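Local coordinates for beta-lactamase domain protein (Burkholderia ambifaria, PDB 5I0P) that is a zinc-binding member of the metallo-beta-lactamase superfamily and probably works as a hydrolase, although its natural substrate has not been established, at residues E32-V37 with G201-R206; H81-F86 with Q120-V125; L228-M233 with T271-S276. One frame throughout, in Å; residues are numbered along the deposited sequence.

Contact 1: E32-V37 with G201-R206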
# COMPACT_ATOMS: atom_id res chain seq x y z
N GLU A 32 -1.72 -7.10 20.73
CA GLU A 32 -2.62 -8.11 20.19
C GLU A 32 -3.94 -7.45 19.80
O GLU A 32 -4.73 -7.06 20.66
CB GLU A 32 -2.86 -9.23 21.20
CG GLU A 32 -3.45 -10.46 20.53
CD GLU A 32 -3.74 -11.60 21.48
OE1 GLU A 32 -4.40 -11.34 22.50
OE2 GLU A 32 -3.32 -12.74 21.19
N VAL A 33 -4.18 -7.33 18.50
CA VAL A 33 -5.42 -6.70 18.06
C VAL A 33 -6.54 -7.72 17.91
O VAL A 33 -7.72 -7.34 17.82
CB VAL A 33 -5.13 -5.92 16.77
CG1 VAL A 33 -4.21 -4.76 17.08
CG2 VAL A 33 -4.53 -6.85 15.72
N ALA A 34 -6.20 -8.99 17.91
CA ALA A 34 -7.15 -10.08 17.75
C ALA A 34 -6.40 -11.36 18.10
O ALA A 34 -5.17 -11.38 18.03
CB ALA A 34 -7.72 -10.12 16.31
N PRO A 35 -7.12 -12.42 18.50
CA PRO A 35 -6.43 -13.64 18.95
C PRO A 35 -5.49 -14.16 17.86
O PRO A 35 -5.89 -14.36 16.71
CB PRO A 35 -7.59 -14.61 19.22
CG PRO A 35 -8.77 -13.70 19.52
CD PRO A 35 -8.58 -12.53 18.62
N GLY A 36 -4.22 -14.29 18.21
CA GLY A 36 -3.22 -14.68 17.25
C GLY A 36 -2.79 -13.60 16.26
O GLY A 36 -2.02 -13.91 15.34
N VAL A 37 -3.22 -12.35 16.42
CA VAL A 37 -2.85 -11.28 15.49
C VAL A 37 -2.20 -10.16 16.29
O VAL A 37 -2.84 -9.54 17.15
CB VAL A 37 -4.04 -10.76 14.69
CG1 VAL A 37 -3.56 -9.79 13.62
CG2 VAL A 37 -4.73 -11.91 14.04
N GLY A 201 -2.71 -19.92 10.99
CA GLY A 201 -3.26 -20.23 12.29
C GLY A 201 -4.67 -20.71 12.08
O GLY A 201 -4.94 -21.53 11.19
N ALA A 202 -5.60 -20.15 12.87
CA ALA A 202 -6.99 -20.59 12.86
C ALA A 202 -7.83 -19.92 11.78
O ALA A 202 -9.04 -20.14 11.72
CB ALA A 202 -7.64 -20.32 14.22
N ARG A 203 -7.22 -19.12 10.91
CA ARG A 203 -8.00 -18.34 9.98
C ARG A 203 -7.70 -18.76 8.54
O ARG A 203 -6.65 -19.32 8.22
CB ARG A 203 -7.72 -16.86 10.15
CG ARG A 203 -8.22 -16.30 11.46
CD ARG A 203 -7.89 -14.77 11.58
NE ARG A 203 -8.32 -14.26 12.88
CZ ARG A 203 -7.55 -14.32 13.96
NH1 ARG A 203 -6.34 -14.86 13.86
NH2 ARG A 203 -7.97 -13.83 15.11
N THR A 204 -8.68 -18.51 7.70
CA THR A 204 -8.49 -18.52 6.26
C THR A 204 -8.53 -17.07 5.81
O THR A 204 -9.58 -16.43 5.87
CB THR A 204 -9.57 -19.34 5.58
OG1 THR A 204 -9.44 -20.68 6.03
CG2 THR A 204 -9.42 -19.31 4.06
N TRP A 205 -7.37 -16.54 5.42
CA TRP A 205 -7.28 -15.20 4.86
C TRP A 205 -7.42 -15.30 3.35
O TRP A 205 -6.69 -16.07 2.70
CB TRP A 205 -5.95 -14.56 5.22
CG TRP A 205 -5.71 -14.39 6.64
CD1 TRP A 205 -5.13 -15.29 7.50
CD2 TRP A 205 -6.01 -13.22 7.43
NE1 TRP A 205 -5.05 -14.75 8.76
CE2 TRP A 205 -5.58 -13.48 8.75
CE3 TRP A 205 -6.59 -11.97 7.14
CZ2 TRP A 205 -5.72 -12.55 9.78
CZ3 TRP A 205 -6.72 -11.03 8.17
CH2 TRP A 205 -6.30 -11.34 9.47
N ARG A 206 -8.38 -14.57 2.80
CA ARG A 206 -8.64 -14.56 1.36
C ARG A 206 -7.85 -13.42 0.70
O ARG A 206 -7.90 -12.28 1.16
CB ARG A 206 -10.15 -14.41 1.14
CG ARG A 206 -10.60 -14.45 -0.31
CD ARG A 206 -11.81 -15.35 -0.49
NE ARG A 206 -11.60 -16.68 0.09
CZ ARG A 206 -11.22 -17.75 -0.61
NH1 ARG A 206 -11.01 -17.65 -1.92
NH2 ARG A 206 -11.06 -18.92 -0.02

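Contact 2: H81-F86 with Q120-V125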
# COMPACT_ATOMS: atom_id res chain seq x y z
N HIS A 81 14.64 -2.78 15.86
CA HIS A 81 13.37 -3.12 16.48
C HIS A 81 12.93 -4.55 16.11
O HIS A 81 12.37 -5.26 16.95
CB HIS A 81 12.30 -2.10 16.09
CG HIS A 81 12.56 -0.72 16.63
ND1 HIS A 81 13.28 -0.48 17.79
CD2 HIS A 81 12.17 0.50 16.18
CE1 HIS A 81 13.33 0.82 18.02
NE2 HIS A 81 12.65 1.44 17.07
N TRP A 82 13.19 -4.98 14.88
CA TRP A 82 12.91 -6.37 14.53
C TRP A 82 13.72 -7.32 15.41
O TRP A 82 13.19 -8.30 15.94
CB TRP A 82 13.21 -6.63 13.06
CG TRP A 82 12.06 -6.50 12.13
CD1 TRP A 82 12.01 -5.72 11.01
CD2 TRP A 82 10.80 -7.18 12.21
NE1 TRP A 82 10.79 -5.87 10.39
CE2 TRP A 82 10.02 -6.75 11.11
CE3 TRP A 82 10.23 -8.08 13.13
CZ2 TRP A 82 8.73 -7.23 10.86
CZ3 TRP A 82 8.94 -8.55 12.89
CH2 TRP A 82 8.20 -8.12 11.77
N GLU A 83 15.03 -7.02 15.57
CA GLU A 83 15.86 -7.87 16.42
C GLU A 83 15.32 -7.95 17.83
O GLU A 83 15.36 -9.01 18.45
CB GLU A 83 17.31 -7.40 16.42
CG GLU A 83 18.08 -7.83 15.17
CD GLU A 83 18.17 -9.34 15.04
OE1 GLU A 83 18.06 -9.84 13.92
OE2 GLU A 83 18.33 -10.03 16.07
N GLN A 84 14.79 -6.84 18.34
CA GLN A 84 14.17 -6.84 19.66
C GLN A 84 12.90 -7.68 19.68
O GLN A 84 12.63 -8.39 20.66
CB GLN A 84 13.88 -5.42 20.11
CG GLN A 84 15.09 -4.67 20.63
CD GLN A 84 14.86 -3.16 20.74
OE1 GLN A 84 13.78 -2.64 20.40
NE2 GLN A 84 15.89 -2.45 21.20
N ILE A 85 12.11 -7.62 18.61
CA ILE A 85 10.90 -8.44 18.57
C ILE A 85 11.25 -9.92 18.46
O ILE A 85 10.60 -10.78 19.07
CB ILE A 85 9.97 -7.99 17.44
CG1 ILE A 85 9.13 -6.78 17.89
CG2 ILE A 85 9.14 -9.19 16.90
CD1 ILE A 85 9.11 -5.65 16.93
N PHE A 86 12.30 -10.24 17.70
CA PHE A 86 12.77 -11.62 17.65
C PHE A 86 13.17 -12.09 19.03
O PHE A 86 12.90 -13.24 19.41
CB PHE A 86 13.97 -11.74 16.71
CG PHE A 86 13.71 -11.31 15.28
CD1 PHE A 86 12.43 -11.35 14.74
CD2 PHE A 86 14.78 -10.92 14.48
CE1 PHE A 86 12.21 -10.98 13.40
CE2 PHE A 86 14.58 -10.57 13.14
CZ PHE A 86 13.29 -10.59 12.60
N GLN A 120 21.03 -12.39 12.91
CA GLN A 120 21.64 -13.59 13.43
C GLN A 120 21.28 -14.85 12.64
O GLN A 120 21.57 -15.96 13.10
CB GLN A 120 21.29 -13.73 14.91
CG GLN A 120 21.90 -12.57 15.72
CD GLN A 120 21.59 -12.67 17.20
OE1 GLN A 120 20.63 -13.33 17.60
NE2 GLN A 120 22.42 -12.02 18.03
N GLY A 121 20.72 -14.70 11.44
CA GLY A 121 20.40 -15.83 10.59
C GLY A 121 19.59 -16.91 11.28
O GLY A 121 20.00 -18.06 11.31
N ARG A 122 18.46 -16.54 11.88
CA ARG A 122 17.69 -17.46 12.71
C ARG A 122 16.81 -18.42 11.91
O ARG A 122 16.39 -19.44 12.46
CB ARG A 122 16.78 -16.68 13.65
CG ARG A 122 17.46 -15.68 14.54
CD ARG A 122 16.41 -14.77 15.12
NE ARG A 122 17.05 -13.66 15.80
CZ ARG A 122 17.04 -13.48 17.11
NH1 ARG A 122 16.40 -14.34 17.90
NH2 ARG A 122 17.67 -12.44 17.63
N TRP A 123 16.51 -18.12 10.66
CA TRP A 123 15.67 -18.98 9.84
C TRP A 123 15.95 -18.66 8.38
O TRP A 123 16.74 -17.76 8.06
CB TRP A 123 14.19 -18.81 10.19
CG TRP A 123 13.81 -17.35 10.28
CD1 TRP A 123 13.70 -16.47 9.24
CD2 TRP A 123 13.50 -16.62 11.47
NE1 TRP A 123 13.36 -15.23 9.71
CE2 TRP A 123 13.23 -15.29 11.08
CE3 TRP A 123 13.45 -16.95 12.83
CZ2 TRP A 123 12.89 -14.29 12.00
CZ3 TRP A 123 13.13 -15.96 13.74
CH2 TRP A 123 12.86 -14.64 13.32
N ASN A 124 15.33 -19.42 7.49
CA ASN A 124 15.45 -19.17 6.05
C ASN A 124 14.11 -19.57 5.44
O ASN A 124 13.85 -20.77 5.24
CB ASN A 124 16.62 -19.93 5.43
CG ASN A 124 17.91 -19.10 5.45
OD1 ASN A 124 18.10 -18.24 4.59
ND2 ASN A 124 18.78 -19.35 6.42
N VAL A 125 13.28 -18.58 5.17
CA VAL A 125 11.88 -18.80 4.83
C VAL A 125 11.59 -18.13 3.51
O VAL A 125 12.39 -17.35 2.98
CB VAL A 125 10.93 -18.27 5.91
CG1 VAL A 125 11.25 -18.94 7.27
CG2 VAL A 125 11.08 -16.78 5.99

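Contact 3: L228-M233 with T271-S276. With ZN (zinc ion), chain E; ZN (zinc ion), chain F.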
# COMPACT_ATOMS: atom_id res chain seq x y z
N LEU A 228 -9.67 -7.43 8.38
CA LEU A 228 -9.14 -7.05 7.07
C LEU A 228 -7.77 -6.42 7.24
O LEU A 228 -7.65 -5.34 7.82
CB LEU A 228 -10.10 -6.07 6.38
CG LEU A 228 -9.60 -5.57 5.03
CD1 LEU A 228 -9.67 -6.66 3.98
CD2 LEU A 228 -10.34 -4.32 4.59
N ILE A 229 -6.72 -7.09 6.74
CA ILE A 229 -5.42 -6.45 6.57
C ILE A 229 -5.46 -5.66 5.27
O ILE A 229 -5.50 -6.24 4.18
CB ILE A 229 -4.26 -7.45 6.60
CG1 ILE A 229 -4.16 -8.05 8.01
CG2 ILE A 229 -2.95 -6.78 6.18
CD1 ILE A 229 -3.27 -9.27 8.15
N SER A 230 -5.51 -4.34 5.37
CA SER A 230 -5.91 -3.55 4.21
C SER A 230 -4.74 -3.01 3.42
O SER A 230 -4.96 -2.47 2.33
CB SER A 230 -6.83 -2.39 4.63
OG SER A 230 -6.16 -1.43 5.40
N GLY A 231 -3.51 -3.19 3.90
CA GLY A 231 -2.36 -2.64 3.18
C GLY A 231 -2.50 -1.13 3.09
O GLY A 231 -2.87 -0.46 4.06
N ASP A 232 -2.25 -0.59 1.91
CA ASP A 232 -2.44 0.83 1.69
C ASP A 232 -3.75 1.13 0.98
O ASP A 232 -3.98 2.29 0.63
CB ASP A 232 -1.30 1.43 0.86
CG ASP A 232 0.01 1.57 1.61
OD1 ASP A 232 0.13 1.35 2.82
OD2 ASP A 232 0.96 1.94 0.93
N MET A 233 -4.61 0.14 0.73
CA MET A 233 -5.81 0.41 -0.07
C MET A 233 -6.85 1.19 0.72
O MET A 233 -7.53 2.07 0.16
CB MET A 233 -6.40 -0.90 -0.62
CG MET A 233 -5.51 -1.54 -1.63
SD MET A 233 -5.36 -0.57 -3.16
CE MET A 233 -7.03 -0.63 -3.82
N THR A 271 -16.34 -4.87 10.30
CA THR A 271 -15.04 -5.43 9.99
C THR A 271 -13.96 -4.62 10.68
O THR A 271 -13.95 -3.39 10.63
CB THR A 271 -14.80 -5.48 8.47
OG1 THR A 271 -15.82 -6.27 7.86
CG2 THR A 271 -13.44 -6.08 8.14
N LEU A 272 -13.06 -5.34 11.32
CA LEU A 272 -11.87 -4.74 11.88
C LEU A 272 -10.90 -4.55 10.72
O LEU A 272 -10.60 -5.51 10.01
CB LEU A 272 -11.28 -5.65 12.96
CG LEU A 272 -10.00 -5.18 13.62
CD1 LEU A 272 -10.26 -3.80 14.23
CD2 LEU A 272 -9.51 -6.19 14.69
N VAL A 273 -10.52 -3.31 10.46
CA VAL A 273 -9.54 -2.98 9.43
C VAL A 273 -8.19 -2.79 10.09
O VAL A 273 -8.07 -2.06 11.09
CB VAL A 273 -9.95 -1.71 8.66
CG1 VAL A 273 -9.01 -1.49 7.49
CG2 VAL A 273 -11.41 -1.82 8.18
N LEU A 274 -7.17 -3.46 9.55
CA LEU A 274 -5.79 -3.31 10.00
C LEU A 274 -5.01 -2.61 8.90
O LEU A 274 -4.55 -3.24 7.94
CB LEU A 274 -5.18 -4.67 10.37
CG LEU A 274 -6.01 -5.46 11.39
CD1 LEU A 274 -5.38 -6.80 11.80
CD2 LEU A 274 -6.19 -4.65 12.62
N PRO A 275 -4.88 -1.29 8.95
CA PRO A 275 -4.23 -0.56 7.86
C PRO A 275 -2.75 -0.39 8.15
O PRO A 275 -2.31 -0.41 9.30
CB PRO A 275 -4.93 0.79 7.90
CG PRO A 275 -5.09 1.00 9.45
CD PRO A 275 -5.34 -0.40 10.02
N SER A 276 -2.00 -0.20 7.08
CA SER A 276 -0.56 -0.10 7.25
C SER A 276 -0.12 1.26 7.78
O SER A 276 1.03 1.40 8.18
CB SER A 276 0.13 -0.45 5.95
OG SER A 276 -0.05 -1.86 5.76
ZN ZN E . 2.19 1.91 -0.76
ZN ZN F . 2.54 2.11 2.74
O HOH W 1 -2.29 -3.42 6.51

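Contact 1: E32-V37 with G201-R206
Ala34 to Val37 form a type II beta turn that presents the Pro35 carbonyl to Arg203, while the backbones stay well apart: the nearest pair, Gly36 CA and Gly201 CA, are 7.4 Å apart. The arginine spans the gap. Its chain is extended from CG to NE and delivers the guanidinium end-on, so that two hydrogen bonds grip a single oxygen. NH2 of Arg203 lies 2.7 Å from Pro35 O, in the carbonyl plane and on a lone pair; NH1 of Arg203, 2.9 Å from Pro35 O, comes in nearly along the C=O axis. Both bonds lie in the guanidinium plane, and NE forms a salt bridge with Asp225, which should limit rotation of the group. Val37 covers one face, its CG2 3.4 Å from Arg203 NH1. Val37 CG2 stands beside its own backbone N (CG1 is anti to it, chi1 -172°) and also meets the indole edge at Trp205 CZ2, 4.4 Å away. At the start of the turn, Val33 and Ala34 both face Val37 in a classic beta bulge. Gly36 is backbone hydrogen-bonded to Arg57 of strand 50-60, whose Leu56 touches Val37 and Trp205; Trp205 also packs on strands 197-200, 217-222 and 227-231, between the two large sheets.

Contact 2: H81-F86 with Q120-V125
Glu83 and Arg122 form a salt bridge between helix 76-88 and the loop that leads into strand 126-130. The hydrogen bond runs from Arg122 NH2 to Glu83 OE2 at 2.9 Å. The oxygen is met on its syn side, and the donor sits 19° out of the carboxylate plane. A bend at the second torsion of Glu83 (chi2 -62°) brings OE2 to Arg122, while the other oxygen, OE1, accepts from the backbone N of Asp119. Arg122 NH2 also forms a salt bridge with Asp87, its strongest polar partner, one residue beyond the segment, so two carboxylates from the same helix share one nitrogen.

Packing surrounds the salt bridge: Phe86 CB lies over the centre of one guanidinium face, 3.6 Å from Arg122 CZ. Next to it comes the apolar part, where Trp123 turns the edge of its six-membered ring to a face of Phe86, giving a T-shaped pair with centroids 4.9 Å apart and planes at 84°. The closest atoms of this pair are Trp123 CH2 and Phe86 CD1, 3.6 Å apart, and Trp82 O lies above the rim of the opposite face of the phenylalanine. Trp123 NE1 hydrogen-bonds to Leu114 O of helix 111-115.

Charge pairing and the aromatic packing beside it thus fasten one irregular loop to one helix, and the two acids probably stabilise the positive charge of Arg122.

Contact 3: L228-M233 with T271-S276
Leu228 pairs with Val273 and Ile229 with Leu274 in the parallel strands 228-231 and 272-275. Leu228 uses both of its backbone polar atoms: N donates to Leu272 O at 2.7 Å, and O accepts from Leu274 N at 2.6 Å. Leu274 O takes two donors. Ser230 N reaches Leu274 O at 3.0 Å, from 41° above the carbonyl plane, and a water donates to Leu274 O at 2.7 Å.

That water sits where the regular pattern shifts. Ser276 N donates to Gly231 O at 3.2 Å, while Gly231 N is too far from Leu274 O to bond directly; the water joins these two atoms, accepting from Gly231 N, and is hydrogen-bonded to Ser276 OG too. Ser230 holds its hydroxyl between its backbone N and carbonyl carbon (chi1 68°), beside Pro275 CA and Val273 CG1, and the polar partner of OG is Val234 O. Ile229 CG1 meets Leu274 CD1 on one face of the sheet, and Leu228 CD2 meets Val273 CG1 on the other.

Directly past Gly231, Asp232 bridges the metals. Asp232 OD2 is 2.1 Å from the zinc held by His102, His104 and His213, and 2.4 Å from the zinc held by Asp106, His107 and His277; Asp232 OD1 binds the latter zinc as well, at 2.5 Å. His217 accepts from the Asp232 backbone N, and Thr240 bonds to the Asp232 backbone O, so both polar atoms of the ligand's main chain have partners.

Each segment leads into the metal site: Asp232 lies within one and His277 directly follows the other. Satisfied buried backbone groups, one through a water, probably hold the two segments in register beside the metals, as suits the dinuclear zinc centre of this superfamily, in which a shared aspartate spans the metals.

In the fold
Contact 2 is nested in the chain between the two halves of contact 1, and contact 3 follows once contact 1 has closed. Contact 1 joins the edge of the seven-strand sheet to the six-strand sheet that holds contact 3; their centres are 13 Å apart and they touch, with Trp205 packing on Ile229 and Val37 on Leu274. Contact 2 stands apart, its centre about 21 Å from that of contact 1 and 25 Å from that of contact 3, where helix 76-88 flanks the first sheet. The arrangement fits the αββα sandwich of metallo-beta-lactamases: a hydrophobic interior between sheets, helices outside, and the shared zinc ligand Asp232 in contact 3.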